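Local coordinates for hemolysin-related protein (PDB 6MLT) that is a secreted, calcium-binding biofilm matrix protein that probably mediates adhesion and carbohydrate recognition through its beta-propeller and beta-prism lectin domains, at residues Ala514-Glu522 against Val540-Asn551. Numbering follows the deposited sequence.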
# COMPACT_ATOMS: atom_id res chain seq x y z
N ALA A 514 10.61 -26.66 0.79
CA ALA A 514 11.41 -27.00 -0.38
C ALA A 514 10.67 -26.59 -1.64
O ALA A 514 9.54 -27.03 -1.88
CB ALA A 514 11.71 -28.50 -0.39
N ASN A 515 11.30 -25.75 -2.45
CA ASN A 515 10.68 -25.19 -3.65
C ASN A 515 11.78 -24.58 -4.50
O ASN A 515 12.45 -23.64 -4.05
CB ASN A 515 9.62 -24.15 -3.27
CG ASN A 515 8.74 -23.74 -4.44
OD1 ASN A 515 7.89 -24.51 -4.88
ND2 ASN A 515 8.94 -22.52 -4.94
N SER A 516 11.99 -25.11 -5.70
CA SER A 516 13.14 -24.73 -6.51
C SER A 516 12.76 -23.76 -7.62
O SER A 516 11.62 -23.74 -8.10
CB SER A 516 13.82 -25.96 -7.12
OG SER A 516 12.92 -26.72 -7.92
N SER A 517 13.74 -22.97 -8.04
CA SER A 517 13.58 -22.06 -9.17
C SER A 517 14.94 -21.58 -9.65
O SER A 517 15.84 -21.33 -8.84
CB SER A 517 12.70 -20.86 -8.80
OG SER A 517 12.58 -19.98 -9.91
N GLY A 518 15.08 -21.44 -10.97
CA GLY A 518 16.20 -20.68 -11.51
C GLY A 518 16.18 -19.24 -11.05
O GLY A 518 17.23 -18.59 -10.99
N THR A 519 15.00 -18.75 -10.68
CA THR A 519 14.67 -17.42 -10.17
C THR A 519 14.75 -16.36 -11.26
O THR A 519 15.72 -16.28 -12.03
CB THR A 519 15.55 -16.99 -8.98
OG1 THR A 519 16.89 -16.74 -9.40
CG2 THR A 519 15.53 -18.06 -7.88
N LEU A 520 13.67 -15.58 -11.35
CA LEU A 520 13.65 -14.34 -12.09
C LEU A 520 13.26 -13.27 -11.09
O LEU A 520 14.09 -12.86 -10.26
CB LEU A 520 12.70 -14.45 -13.29
CG LEU A 520 13.18 -15.34 -14.44
CD1 LEU A 520 12.03 -15.54 -15.41
CD2 LEU A 520 14.39 -14.73 -15.12
N TRP A 521 11.99 -12.84 -11.07
CA TRP A 521 11.52 -11.90 -10.06
C TRP A 521 10.17 -12.32 -9.48
O TRP A 521 9.43 -11.47 -8.98
CB TRP A 521 11.45 -10.48 -10.65
CG TRP A 521 10.87 -10.45 -12.02
CD1 TRP A 521 9.56 -10.27 -12.36
CD2 TRP A 521 11.59 -10.62 -13.25
NE1 TRP A 521 9.42 -10.32 -13.73
CE2 TRP A 521 10.64 -10.54 -14.30
CE3 TRP A 521 12.93 -10.83 -13.57
CZ2 TRP A 521 11.00 -10.68 -15.63
CZ3 TRP A 521 13.28 -10.97 -14.91
CH2 TRP A 521 12.32 -10.88 -15.92
N GLU A 522 9.84 -13.61 -9.53
CA GLU A 522 8.59 -14.10 -8.97
C GLU A 522 8.63 -14.01 -7.44
O GLU A 522 9.69 -13.83 -6.84
CB GLU A 522 8.34 -15.54 -9.41
CG GLU A 522 9.20 -16.62 -8.72
CD GLU A 522 10.55 -16.92 -9.40
OE1 GLU A 522 11.12 -16.05 -10.11
OE2 GLU A 522 11.06 -18.05 -9.17
N VAL A 540 5.34 -20.84 -7.11
CA VAL A 540 5.63 -21.47 -8.39
C VAL A 540 7.03 -22.07 -8.34
O VAL A 540 7.88 -21.63 -7.57
CB VAL A 540 5.49 -20.46 -9.55
CG1 VAL A 540 4.10 -19.84 -9.53
CG2 VAL A 540 6.57 -19.38 -9.47
N ALA A 541 7.25 -23.09 -9.16
CA ALA A 541 8.49 -23.85 -9.10
C ALA A 541 8.89 -24.31 -10.50
O ALA A 541 8.05 -24.48 -11.39
CB ALA A 541 8.37 -25.06 -8.18
N ASN A 542 10.20 -24.51 -10.66
CA ASN A 542 10.76 -25.06 -11.88
C ASN A 542 12.02 -25.81 -11.51
O ASN A 542 12.68 -25.50 -10.51
CB ASN A 542 11.05 -23.96 -12.90
CG ASN A 542 11.92 -22.86 -12.33
OD1 ASN A 542 13.15 -22.98 -12.29
ND2 ASN A 542 11.29 -21.79 -11.87
N ASP A 543 12.37 -26.81 -12.33
CA ASP A 543 13.49 -27.68 -12.03
C ASP A 543 14.33 -27.97 -13.26
O ASP A 543 15.02 -29.00 -13.31
CB ASP A 543 13.01 -28.99 -11.40
CG ASP A 543 12.00 -29.73 -12.26
OD1 ASP A 543 11.80 -29.35 -13.43
OD2 ASP A 543 11.41 -30.72 -11.75
N TYR A 544 14.32 -27.07 -14.25
CA TYR A 544 15.10 -27.28 -15.46
C TYR A 544 16.59 -27.15 -15.20
O TYR A 544 17.40 -27.72 -15.94
CB TYR A 544 14.67 -26.29 -16.56
CG TYR A 544 14.98 -24.85 -16.20
CD1 TYR A 544 16.23 -24.29 -16.46
CD2 TYR A 544 14.03 -24.05 -15.58
CE1 TYR A 544 16.52 -22.98 -16.12
CE2 TYR A 544 14.31 -22.75 -15.24
CZ TYR A 544 15.55 -22.22 -15.51
OH TYR A 544 15.84 -20.91 -15.15
N ASP A 545 16.99 -26.39 -14.18
CA ASP A 545 18.40 -26.09 -13.92
C ASP A 545 18.96 -27.04 -12.86
O ASP A 545 18.33 -27.28 -11.83
CB ASP A 545 18.56 -24.64 -13.46
CG ASP A 545 20.02 -24.21 -13.38
OD1 ASP A 545 20.76 -24.72 -12.52
OD2 ASP A 545 20.43 -23.35 -14.20
N ARG A 546 20.16 -27.56 -13.12
CA ARG A 546 20.76 -28.55 -12.24
C ARG A 546 20.97 -28.01 -10.83
O ARG A 546 20.95 -28.79 -9.86
CB ARG A 546 22.10 -29.02 -12.81
N GLU A 547 21.17 -26.70 -10.68
CA GLU A 547 21.36 -26.10 -9.37
C GLU A 547 20.05 -25.74 -8.67
O GLU A 547 20.08 -25.16 -7.58
CB GLU A 547 22.23 -24.84 -9.49
CG GLU A 547 23.66 -25.14 -9.94
CD GLU A 547 24.54 -23.91 -9.90
OE1 GLU A 547 24.03 -22.79 -10.11
OE2 GLU A 547 25.76 -24.06 -9.66
N SER A 548 18.90 -26.07 -9.27
CA SER A 548 17.61 -25.78 -8.64
C SER A 548 16.61 -26.83 -9.13
O SER A 548 15.64 -26.56 -9.83
CB SER A 548 17.14 -24.36 -8.93
OG SER A 548 17.21 -24.05 -10.31
N GLN A 549 16.84 -28.08 -8.72
CA GLN A 549 16.12 -29.23 -9.25
C GLN A 549 15.40 -29.95 -8.11
O GLN A 549 15.85 -30.98 -7.62
CB GLN A 549 17.11 -30.16 -9.98
CG GLN A 549 16.48 -31.01 -11.07
CD GLN A 549 17.47 -31.34 -12.16
OE1 GLN A 549 18.42 -32.09 -11.94
NE2 GLN A 549 17.26 -30.78 -13.35
N VAL A 550 14.27 -29.38 -7.69
CA VAL A 550 13.46 -29.98 -6.62
C VAL A 550 12.08 -30.33 -7.15
O VAL A 550 11.63 -31.48 -7.04
CB VAL A 550 13.34 -29.04 -5.41
CG1 VAL A 550 12.39 -29.63 -4.36
CG2 VAL A 550 14.71 -28.77 -4.81
N ASN A 551 11.40 -29.34 -7.73
CA ASN A 551 10.02 -29.53 -8.15
C ASN A 551 9.70 -28.55 -9.28
O ASN A 551 10.51 -27.69 -9.62
CB ASN A 551 9.05 -29.37 -6.97
CG ASN A 551 9.14 -28.00 -6.31
OD1 ASN A 551 10.19 -27.37 -6.30
ND2 ASN A 551 8.03 -27.54 -5.75
O HOH W 1 9.79 -19.55 -7.19
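S516 and N542 both set their first side-chain bond between backbone N and carbonyl carbon (chi1 58° and 54°), which turns the S516 hydroxyl into the loop of 540-551 and brings the N542 amide to S517 and G518. S516 OG is gripped from two successive peptides, accepting from V550 N at 3.0 Å and N551 N at 3.0 Å, while N542 N donates to S516 O. The N542 amide holds the next turn with both ends: G518 N reaches N542 OD1 (2.8 Å) in the carbonyl plane, on a lone pair, and N542 ND2 donates a hydrogen bond to S517 OG (3.0 Å). That hydroxyl also accepts from T519 N in an ST turn and donates to the syn lone pair of E522 OE2, so three bonds fix its rotation. N551 bridges N515 and S516, its OD1 taking S516 N (3.0 Å) and its ND2 donating to N515 OD1 (3.2 Å), with the two amide planes 77° apart. N515 ND2 in turn approaches V540 O (3.0 Å) from above the carbonyl plane; a water joins the same oxygen to E522 OE2. R496, from outside the two segments, binds S517 O and S548 OG. The arrangement ties the connection between successive beta-propeller blades to a loop of the last blade, whose sheet the N-terminal strand 13-19 completes in a Velcro-type closure.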